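Local coordinates for protein serine proteinase inhibitor A (Sagittaria sagittifolia, PDB 3E8L) that probably inhibits trypsin and chymotrypsin at the same time through two reactive sites on one beta-trefoil domain, and kallikrein weakly, at residues A[53-58]-A[115-120]; A[30-35]-A[179-184]; A[107-112]-A[163-168]; A[67-72]-A[85-90]. The protein carries 2 engineered substitutions. One frame throughout, in Å; residues are numbered along the deposited sequence.

Contact 1: A[53-58]-A[115-120]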
# COMPACT_ATOMS: atom_id res chain seq x y z
N SER A 53 -6.69 9.88 8.65
CA SER A 53 -7.26 9.62 9.97
C SER A 53 -6.25 8.88 10.84
O SER A 53 -5.31 8.26 10.32
CB SER A 53 -8.50 8.73 9.84
OG SER A 53 -9.63 9.46 9.41
N TYR A 54 -6.44 8.93 12.16
CA TYR A 54 -5.67 8.05 13.05
C TYR A 54 -6.46 6.76 13.21
O TYR A 54 -7.68 6.82 13.41
CB TYR A 54 -5.48 8.67 14.43
CG TYR A 54 -4.64 9.92 14.47
CD1 TYR A 54 -3.27 9.85 14.52
CD2 TYR A 54 -5.24 11.18 14.48
CE1 TYR A 54 -2.50 10.99 14.57
CE2 TYR A 54 -4.48 12.34 14.53
CZ TYR A 54 -3.09 12.24 14.58
OH TYR A 54 -2.30 13.37 14.63
N VAL A 55 -5.76 5.63 13.11
CA VAL A 55 -6.30 4.34 13.56
C VAL A 55 -6.30 4.31 15.09
O VAL A 55 -5.24 4.38 15.74
CB VAL A 55 -5.50 3.15 13.01
CG1 VAL A 55 -6.20 1.83 13.38
CG2 VAL A 55 -5.35 3.24 11.51
N TYR A 56 -7.48 4.22 15.67
CA TYR A 56 -7.64 4.14 17.12
C TYR A 56 -8.71 3.12 17.50
O TYR A 56 -9.52 2.68 16.67
CB TYR A 56 -8.01 5.52 17.67
CG TYR A 56 -9.50 5.79 17.79
CD1 TYR A 56 -10.09 5.99 19.03
CD2 TYR A 56 -10.32 5.84 16.66
CE1 TYR A 56 -11.46 6.23 19.15
CE2 TYR A 56 -11.69 6.08 16.76
CZ TYR A 56 -12.25 6.28 18.01
OH TYR A 56 -13.61 6.52 18.12
N GLU A 57 -8.73 2.75 18.77
CA GLU A 57 -9.71 1.81 19.27
C GLU A 57 -10.99 2.54 19.69
O GLU A 57 -10.96 3.36 20.61
CB GLU A 57 -9.13 1.04 20.43
CG GLU A 57 -9.89 -0.19 20.79
CD GLU A 57 -9.37 -0.80 22.08
OE1 GLU A 57 -8.14 -0.82 22.25
OE2 GLU A 57 -10.20 -1.24 22.91
N ALA A 58 -12.10 2.25 19.03
CA ALA A 58 -13.36 2.88 19.37
C ALA A 58 -13.74 2.50 20.79
O ALA A 58 -13.33 1.44 21.26
CB ALA A 58 -14.44 2.42 18.40
N GLN A 115 5.14 7.13 16.07
CA GLN A 115 4.72 6.97 14.69
C GLN A 115 3.34 6.33 14.70
O GLN A 115 3.21 5.14 14.99
CB GLN A 115 5.70 6.08 13.93
CG GLN A 115 7.10 6.61 13.84
CD GLN A 115 7.97 5.69 13.04
OE1 GLN A 115 8.73 4.90 13.61
NE2 GLN A 115 7.83 5.73 11.72
N PRO A 116 2.28 7.11 14.40
CA PRO A 116 0.96 6.47 14.42
C PRO A 116 0.74 5.59 13.20
O PRO A 116 1.45 5.74 12.21
CB PRO A 116 -0.01 7.66 14.37
CG PRO A 116 0.77 8.77 13.80
CD PRO A 116 2.18 8.57 14.23
N ILE A 117 -0.21 4.66 13.30
CA ILE A 117 -0.74 4.02 12.12
C ILE A 117 -1.86 4.95 11.67
O ILE A 117 -2.70 5.36 12.49
CB ILE A 117 -1.33 2.62 12.42
CG1 ILE A 117 -0.31 1.74 13.15
CG2 ILE A 117 -1.78 1.95 11.14
CD1 ILE A 117 1.06 1.73 12.51
N THR A 118 -1.84 5.33 10.40
CA THR A 118 -2.88 6.20 9.86
C THR A 118 -3.70 5.40 8.86
O THR A 118 -3.37 4.24 8.57
CB THR A 118 -2.30 7.51 9.23
OG1 THR A 118 -1.46 7.19 8.12
CG2 THR A 118 -1.50 8.28 10.25
N ALA A 119 -4.79 5.98 8.37
CA ALA A 119 -5.58 5.35 7.35
C ALA A 119 -6.08 6.40 6.40
O ALA A 119 -6.67 7.40 6.83
CB ALA A 119 -6.76 4.61 7.96
N GLY A 120 -5.87 6.16 5.12
CA GLY A 120 -6.41 7.04 4.10
C GLY A 120 -5.39 8.06 3.65
O GLY A 120 -4.58 8.54 4.44
O HOH W 1 -9.65 8.24 6.70
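Ser-53 and Ala-119 form an antiparallel hydrogen-bonded pair, Ser-53 N giving its proton to Ala-119 O and Ala-119 N returning one to Ser-53 O at 3.0 Å, before the strands, at 118° to each other, splay apart beyond Val-55. The last rung is the bond from Val-55 N to Ile-117 O, 3.1 Å long and fairly straight at 161°. Between these pairs Tyr-54 faces Thr-118 without hydrogen bonds, and Thr-118 CA sits 3.2 Å from Ser-53 O in a CA-H...O contact.

The hydroxyl of Ser-53 leans back beside its own backbone N (chi1 -77°), where a water joins Ser-53 OG to Ala-119 O; that carbonyl thus receives both the water and Ser-53 N. This pairing joins strand 52-57 to strand 113-119 within the beta-trefoil fold of this Kunitz-type inhibitor. The Val-55 side chain enters the core by its CG2 branch, which touches Ala-119 CB at 4.1 Å and, in the conformer modelled here, also meets Ile-117 CG2; Trp-101 packs against all three residues. Tyr-54 starts away from strand 113-119, yet its ring swings back, so that Pro-116 CB lies at the ring edge, near its plane, 3.9 Å from Tyr-54 CD1. Beyond that edge the phenol oxygen is hydrogen-bonded to Glu-107.

Contact 2: A[30-35]-A[179-184]. Engineered in segment 179-184: Gln-180 (natural residue Arg).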
# COMPACT_ATOMS: atom_id res chain seq x y z
N TYR A 30 -14.03 -7.62 7.81
CA TYR A 30 -13.79 -7.93 9.21
C TYR A 30 -13.61 -6.64 9.98
O TYR A 30 -13.03 -5.69 9.47
CB TYR A 30 -12.54 -8.81 9.36
CG TYR A 30 -12.66 -10.11 8.60
CD1 TYR A 30 -12.40 -10.17 7.23
CD2 TYR A 30 -13.09 -11.27 9.23
CE1 TYR A 30 -12.55 -11.33 6.53
CE2 TYR A 30 -13.23 -12.46 8.52
CZ TYR A 30 -12.96 -12.48 7.18
OH TYR A 30 -13.11 -13.66 6.48
N THR A 31 -14.13 -6.58 11.20
CA THR A 31 -13.68 -5.56 12.13
C THR A 31 -12.47 -6.12 12.87
O THR A 31 -12.27 -7.34 12.93
CB THR A 31 -14.80 -5.13 13.11
OG1 THR A 31 -15.33 -6.27 13.80
CG2 THR A 31 -15.94 -4.43 12.35
N ILE A 32 -11.64 -5.24 13.41
CA ILE A 32 -10.47 -5.67 14.16
C ILE A 32 -10.71 -5.29 15.63
O ILE A 32 -10.73 -4.13 15.99
CB ILE A 32 -9.15 -5.09 13.56
CG1 ILE A 32 -8.98 -5.51 12.08
CG2 ILE A 32 -7.95 -5.50 14.38
CD1 ILE A 32 -7.75 -4.90 11.37
N GLN A 33 -10.93 -6.29 16.47
CA GLN A 33 -11.28 -6.05 17.87
C GLN A 33 -10.08 -6.29 18.75
O GLN A 33 -9.34 -7.24 18.53
CB GLN A 33 -12.42 -6.97 18.30
CG GLN A 33 -13.81 -6.29 18.41
CD GLN A 33 -14.48 -6.03 17.04
OE1 GLN A 33 -14.26 -6.78 16.09
NE2 GLN A 33 -15.28 -4.97 16.95
N SER A 34 -9.88 -5.44 19.75
CA SER A 34 -8.88 -5.71 20.79
C SER A 34 -9.29 -6.93 21.60
O SER A 34 -10.44 -7.05 22.02
CB SER A 34 -8.71 -4.52 21.72
OG SER A 34 -8.01 -4.91 22.90
N ALA A 35 -8.35 -7.85 21.80
CA ALA A 35 -8.64 -9.10 22.47
C ALA A 35 -8.29 -9.05 23.95
O ALA A 35 -8.11 -10.09 24.58
CB ALA A 35 -7.90 -10.24 21.79
N VAL A 179 -5.17 -8.54 18.91
CA VAL A 179 -6.46 -8.40 18.27
C VAL A 179 -7.09 -9.71 17.86
O VAL A 179 -6.44 -10.75 17.80
CB VAL A 179 -6.38 -7.51 17.02
CG1 VAL A 179 -5.84 -6.14 17.37
CG2 VAL A 179 -5.53 -8.16 15.96
N GLN A 180 -8.38 -9.64 17.57
CA GLN A 180 -9.09 -10.69 16.87
C GLN A 180 -9.73 -10.08 15.63
O GLN A 180 -10.04 -8.89 15.60
CB GLN A 180 -10.18 -11.31 17.74
CG GLN A 180 -9.69 -12.31 18.77
CD GLN A 180 -10.80 -13.15 19.35
OE1 GLN A 180 -10.88 -14.35 19.12
NE2 GLN A 180 -11.67 -12.52 20.14
N PHE A 181 -9.91 -10.90 14.61
CA PHE A 181 -10.67 -10.52 13.43
C PHE A 181 -12.06 -11.09 13.57
O PHE A 181 -12.22 -12.24 13.95
CB PHE A 181 -9.98 -11.02 12.16
CG PHE A 181 -8.60 -10.48 11.98
CD1 PHE A 181 -7.51 -11.12 12.56
CD2 PHE A 181 -8.38 -9.34 11.22
CE1 PHE A 181 -6.24 -10.64 12.38
CE2 PHE A 181 -7.10 -8.85 11.03
CZ PHE A 181 -6.02 -9.49 11.62
N GLN A 182 -13.06 -10.26 13.30
CA GLN A 182 -14.47 -10.58 13.54
C GLN A 182 -15.20 -10.31 12.23
O GLN A 182 -15.01 -9.25 11.64
CB GLN A 182 -15.01 -9.62 14.59
CG GLN A 182 -16.36 -9.98 15.20
CD GLN A 182 -16.20 -10.69 16.53
OE1 GLN A 182 -15.32 -10.32 17.33
NE2 GLN A 182 -17.01 -11.73 16.77
N LYS A 183 -16.02 -11.25 11.76
CA LYS A 183 -16.66 -10.99 10.47
C LYS A 183 -17.68 -9.86 10.54
O LYS A 183 -18.21 -9.56 11.62
CB LYS A 183 -17.21 -12.25 9.76
CG LYS A 183 -17.35 -13.53 10.55
CD LYS A 183 -17.70 -14.66 9.56
CE LYS A 183 -17.87 -16.03 10.20
NZ LYS A 183 -16.63 -16.56 10.82
N PHE A 184 -17.93 -9.21 9.41
CA PHE A 184 -18.82 -8.07 9.38
C PHE A 184 -20.04 -8.31 8.50
O PHE A 184 -19.95 -8.98 7.48
CB PHE A 184 -18.07 -6.83 8.89
CG PHE A 184 -18.91 -5.60 8.81
CD1 PHE A 184 -19.03 -4.76 9.89
CD2 PHE A 184 -19.58 -5.28 7.65
CE1 PHE A 184 -19.80 -3.63 9.82
CE2 PHE A 184 -20.35 -4.15 7.57
CZ PHE A 184 -20.46 -3.32 8.66
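Thr-31 and Gln-182 face each other as a hydrogen-bonded antiparallel pair, with Thr-31 N 2.8 Å from Gln-182 O in the carbonyl plane; two residues on, Gln-33 and the engineered Gln-180 exchange a second pair of backbone bonds.

The side chain of Gln-33 folds over this sheet. Its CB lies 4.1 Å from Gln-180 O, the chain bends at CG (chi2 76°) and crosses that of Gln-182 at about a right angle, bringing OE1 to 3.3 Å from Gln-182 CB. There OE1 accepts, on a lone pair, a 2.6 Å bond from Thr-31 OG1. Thr-31 can reach it because its hydroxyl stands between its backbone N and carbonyl carbon (chi1 56°), which also sends CG2 toward Phe-184 CD1. A valine in place of Thr-31 would probably leave Gln-33 OE1 without this donor and the amide freer to turn off Gln-182.

Ile-32 and Phe-181 point the same way on the core side, Ile-32 CG1 lying 4.0 Å from Phe-181 CE2, while Ile-32 CG2 meets Val-179 CB at 3.7 Å. Phe-181 continues to the ring of Phe-69. Tyr-30 CD2 passes 3.8 Å from Lys-183 CA, and its hydroxyl is hydrogen-bonded to Gln-20 N.

Ile-32 and Phe-181 thus turn hydrocarbon toward the beta-trefoil interior, while on the other face Gln-33 satisfies the buried Thr-31 hydroxyl; backbone bonds join the fold's first strand to its last.

Contact 3: A[107-112]-A[163-168]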
# COMPACT_ATOMS: atom_id res chain seq x y z
N GLU A 107 5.20 11.91 15.38
CA GLU A 107 4.64 13.18 15.77
C GLU A 107 4.50 13.18 17.29
O GLU A 107 4.61 12.14 17.94
CB GLU A 107 3.27 13.41 15.08
CG GLU A 107 2.26 12.26 15.27
CD GLU A 107 0.84 12.61 14.83
OE1 GLU A 107 0.06 13.11 15.66
OE2 GLU A 107 0.48 12.35 13.66
N THR A 108 4.27 14.36 17.86
CA THR A 108 3.97 14.48 19.26
C THR A 108 2.55 14.96 19.41
O THR A 108 2.14 15.91 18.77
CB THR A 108 4.91 15.46 19.93
OG1 THR A 108 6.25 15.04 19.65
CG2 THR A 108 4.68 15.46 21.43
N ASN A 109 1.80 14.28 20.28
CA ASN A 109 0.36 14.48 20.41
C ASN A 109 -0.09 13.97 21.77
O ASN A 109 0.01 12.77 22.05
CB ASN A 109 -0.33 13.69 19.29
CG ASN A 109 -1.78 14.10 19.08
OD1 ASN A 109 -2.33 13.83 18.01
ND2 ASN A 109 -2.41 14.73 20.07
N GLY A 110 -0.57 14.87 22.61
CA GLY A 110 -0.99 14.49 23.95
C GLY A 110 0.22 14.27 24.84
O GLY A 110 0.14 13.55 25.83
N GLY A 111 1.33 14.91 24.50
CA GLY A 111 2.57 14.68 25.21
C GLY A 111 3.16 13.33 24.85
O GLY A 111 4.04 12.84 25.55
N ILE A 112 2.67 12.71 23.78
CA ILE A 112 3.18 11.43 23.32
C ILE A 112 3.90 11.59 21.97
O ILE A 112 3.37 12.19 21.03
CB ILE A 112 2.05 10.36 23.21
CG1 ILE A 112 1.27 10.22 24.53
CG2 ILE A 112 2.62 9.02 22.81
CD1 ILE A 112 1.96 9.43 25.63
N ASN A 163 -1.89 5.73 24.78
CA ASN A 163 -2.96 6.54 25.39
C ASN A 163 -2.70 8.01 25.09
O ASN A 163 -1.84 8.64 25.70
CB ASN A 163 -3.10 6.28 26.90
CG ASN A 163 -4.27 7.07 27.55
OD1 ASN A 163 -4.90 6.59 28.50
ND2 ASN A 163 -4.53 8.28 27.07
N VAL A 164 -3.45 8.54 24.13
CA VAL A 164 -3.29 9.91 23.67
C VAL A 164 -4.56 10.71 23.98
O VAL A 164 -5.60 10.49 23.36
CB VAL A 164 -3.05 9.93 22.16
CG1 VAL A 164 -2.86 11.34 21.67
CG2 VAL A 164 -1.83 9.11 21.83
N ASN A 165 -4.48 11.64 24.93
CA ASN A 165 -5.65 12.40 25.39
C ASN A 165 -6.85 11.48 25.63
O ASN A 165 -7.91 11.68 25.03
CB ASN A 165 -6.05 13.50 24.38
CG ASN A 165 -4.95 14.52 24.14
OD1 ASN A 165 -4.61 14.83 22.98
ND2 ASN A 165 -4.38 15.06 25.22
N GLY A 166 -6.67 10.44 26.44
CA GLY A 166 -7.77 9.54 26.78
C GLY A 166 -8.15 8.50 25.72
O GLY A 166 -8.79 7.50 26.05
N ARG A 167 -7.75 8.72 24.47
CA ARG A 167 -8.08 7.78 23.40
C ARG A 167 -6.92 6.81 23.12
O ARG A 167 -5.74 7.19 23.19
CB ARG A 167 -8.54 8.50 22.13
CG ARG A 167 -9.87 9.21 22.30
CD ARG A 167 -10.40 9.81 21.03
NE ARG A 167 -11.22 10.99 21.30
CZ ARG A 167 -12.54 11.08 21.07
NH1 ARG A 167 -13.22 10.05 20.56
NH2 ARG A 167 -13.20 12.21 21.37
N THR A 168 -7.26 5.56 22.85
CA THR A 168 -6.26 4.57 22.57
C THR A 168 -5.95 4.53 21.06
O THR A 168 -6.79 4.12 20.25
CB THR A 168 -6.67 3.20 23.12
OG1 THR A 168 -6.74 3.26 24.55
CG2 THR A 168 -5.66 2.13 22.71
O HOH W 2 -2.10 12.18 26.61
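Val-164 is turned so that its CG1 branch, anti to the backbone N (chi1 -179°), drives into the bend at 109-112, reaching 3.2 Å from Asn-109 O. The Asn-109 side chain runs across this valine at about a right angle, its ND2 lying 3.8 Å from Val-164 CG1, and then crosses Asn-165 just as steeply: the two amide planes are 64° apart, with Asn-109 ND2 3.6 Å from Asn-165 OD1. Asn-165 lays its amide beside Gly-110, whose CA is 3.7 Å from Asn-165 ND2. Gly-110 has a positive phi, and a CB there would press on Val-164 CG1 and Asn-165 N. Nearer the CG2 branch of the valine, Ile-112 CG1 lies 3.7 Å from Asn-163 O, with Val-164 CG2 a looser neighbour. A water bridges the backbones, donating to Gly-110 O and accepting from Asn-165 N at 3.0 Å.

Each loop holds its own shape: Asn-109 N bonds to Ile-112 O, and Val-164 and Arg-167 exchange two backbone bonds around a type I' turn with Asn-165 and Gly-166 at its corners. The contact is therefore one of two neighbouring hairpin ends at the surface of the beta-trefoil, the second a classic two-residue type I' beta hairpin linking strands 159-164 and 167-172.

Contact 4: A[67-72]-A[85-90]. With SO4 (sulfate ion), chain I.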
# COMPACT_ATOMS: atom_id res chain seq x y z
N VAL A 67 -12.85 -3.76 7.69
CA VAL A 67 -11.56 -3.72 7.01
C VAL A 67 -11.48 -4.81 5.95
O VAL A 67 -11.83 -5.95 6.20
CB VAL A 67 -10.38 -3.92 7.99
CG1 VAL A 67 -9.05 -3.59 7.31
CG2 VAL A 67 -10.55 -3.09 9.26
N GLY A 68 -11.00 -4.46 4.76
CA GLY A 68 -10.71 -5.43 3.71
C GLY A 68 -9.21 -5.67 3.66
O GLY A 68 -8.41 -4.75 3.90
N PHE A 69 -8.83 -6.90 3.36
CA PHE A 69 -7.43 -7.30 3.34
C PHE A 69 -7.04 -7.69 1.93
O PHE A 69 -7.71 -8.49 1.29
CB PHE A 69 -7.19 -8.47 4.29
CG PHE A 69 -7.68 -8.22 5.68
CD1 PHE A 69 -7.12 -7.18 6.46
CD2 PHE A 69 -8.71 -8.99 6.22
CE1 PHE A 69 -7.59 -6.93 7.75
CE2 PHE A 69 -9.18 -8.75 7.51
CZ PHE A 69 -8.62 -7.72 8.27
N SER A 70 -5.97 -7.11 1.43
CA SER A 70 -5.61 -7.42 0.06
C SER A 70 -4.13 -7.62 -0.15
O SER A 70 -3.32 -7.28 0.71
CB SER A 70 -6.25 -6.41 -0.90
OG SER A 70 -5.63 -5.17 -0.79
N ALA A 71 -3.77 -8.21 -1.28
CA ALA A 71 -2.41 -8.66 -1.55
C ALA A 71 -2.16 -8.60 -3.04
O ALA A 71 -3.10 -8.41 -3.80
CB ALA A 71 -2.24 -10.09 -1.04
N SER A 72 -0.92 -8.79 -3.47
CA SER A 72 -0.63 -8.79 -4.90
C SER A 72 -1.28 -9.96 -5.62
O SER A 72 -1.49 -11.03 -5.03
CB SER A 72 0.86 -8.82 -5.16
OG SER A 72 1.38 -7.52 -5.02
N TYR A 85 -0.15 -7.76 4.08
CA TYR A 85 -1.36 -7.33 3.42
C TYR A 85 -1.64 -5.86 3.59
O TYR A 85 -1.26 -5.24 4.59
CB TYR A 85 -2.54 -8.13 3.95
CG TYR A 85 -2.30 -9.59 3.80
CD1 TYR A 85 -2.39 -10.21 2.55
CD2 TYR A 85 -1.94 -10.36 4.89
CE1 TYR A 85 -2.15 -11.57 2.41
CE2 TYR A 85 -1.69 -11.72 4.76
CZ TYR A 85 -1.79 -12.31 3.52
OH TYR A 85 -1.55 -13.66 3.42
N LYS A 86 -2.31 -5.30 2.58
CA LYS A 86 -2.86 -3.96 2.63
C LYS A 86 -4.16 -4.04 3.44
O LYS A 86 -5.01 -4.90 3.17
CB LYS A 86 -3.13 -3.51 1.20
CG LYS A 86 -3.76 -2.14 1.00
CD LYS A 86 -3.50 -1.74 -0.47
CE LYS A 86 -4.56 -0.83 -1.05
NZ LYS A 86 -4.61 -0.95 -2.53
N PHE A 87 -4.29 -3.17 4.45
CA PHE A 87 -5.51 -3.06 5.27
C PHE A 87 -6.30 -1.85 4.79
O PHE A 87 -5.73 -0.77 4.66
CB PHE A 87 -5.15 -2.87 6.74
CG PHE A 87 -4.72 -4.13 7.45
CD1 PHE A 87 -4.08 -5.18 6.77
CD2 PHE A 87 -4.92 -4.26 8.83
CE1 PHE A 87 -3.67 -6.33 7.45
CE2 PHE A 87 -4.51 -5.40 9.51
CZ PHE A 87 -3.90 -6.44 8.83
N SER A 88 -7.60 -2.00 4.55
CA SER A 88 -8.41 -0.90 4.04
C SER A 88 -9.78 -0.89 4.71
O SER A 88 -10.51 -1.88 4.68
CB SER A 88 -8.57 -1.00 2.52
OG SER A 88 -7.33 -0.76 1.85
N PHE A 89 -10.11 0.23 5.32
CA PHE A 89 -11.41 0.38 5.90
C PHE A 89 -12.50 0.46 4.84
O PHE A 89 -12.31 1.06 3.78
CB PHE A 89 -11.47 1.65 6.76
CG PHE A 89 -10.80 1.52 8.10
CD1 PHE A 89 -11.16 0.50 8.99
CD2 PHE A 89 -9.84 2.44 8.49
CE1 PHE A 89 -10.54 0.39 10.25
CE2 PHE A 89 -9.22 2.35 9.74
CZ PHE A 89 -9.57 1.34 10.63
N SER A 90 -13.64 -0.15 5.13
CA SER A 90 -14.80 -0.05 4.25
C SER A 90 -15.67 1.02 4.88
O SER A 90 -16.39 0.77 5.84
CB SER A 90 -15.55 -1.37 4.18
OG SER A 90 -16.55 -1.32 3.18
S SO4 I . -2.32 -4.01 -3.68
O1 SO4 I . -2.28 -2.58 -3.98
O2 SO4 I . -3.63 -4.55 -3.99
O3 SO4 I . -1.27 -4.71 -4.42
O4 SO4 I . -2.08 -4.21 -2.25
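Gly-68 and Ser-88, like Ser-70 and Lys-86, are hydrogen-bonded antiparallel pairs, and their four backbone bonds carry the contact; the shortest, from Gly-68 N to Ser-88 O, measures 2.6 Å and is nearly straight at 166°.

The aromatic interaction lies on the face that looks into the core. Phe-69 turns its ring edge onto the face of Phe-87 in a T-shaped stack, planes at 67° and centroids 4.8 Å apart, with Phe-69 CE1 over the centre of the ring. A leucine at Phe-87 would probably cost Phe-69 the flat surface its edge rests on and open a gap beside Trp-101 and Phe-131, which also meet this ring.

Apolar contacts flank the stack. Val-67 directs CG2 to Phe-89 CE1 at 3.6 Å and CG1 to Phe-87 CB, while Ala-71 CB lies at the edge of the Tyr-85 ring.

Polar and charged groups take the other face. Lys-86, extended throughout, hydrogen-bonds a sulfate ion, probably from the crystallisation liquor, its NZ 3.2 Å from sulfate O1, and makes a cation-pi contact with Phe-128. Ser-70 OG lies beside Lys-86 CB.

This two-faced antiparallel pairing of strands 67-70 and 84-89, with aromatic residues inward, helps form the hydrophobic core of the beta-trefoil.

Contacts 1 and 4 are buried, contact 2 is partly so, and contact 3 lies at the surface, with its centre about 23 Å from that of contact 2 and about 26 Å from that of contact 4. The three deeper contacts are strand pairings held by backbone hydrogen bonds, whereas contact 3 joins loop ends by packing and a water. Contacts 2 and 4 share a core: Phe-181 meets Phe-69 and Ile-32 meets Phe-87, while Tyr-30 and Val-67 are backbone partners. Ala-119 on Phe-89 extends this packing to contact 1. Contacts 1 and 3 share the sheet containing strands 107-108 and 113-119, but are linked by polar groups, notably Tyr-54 with Glu-107.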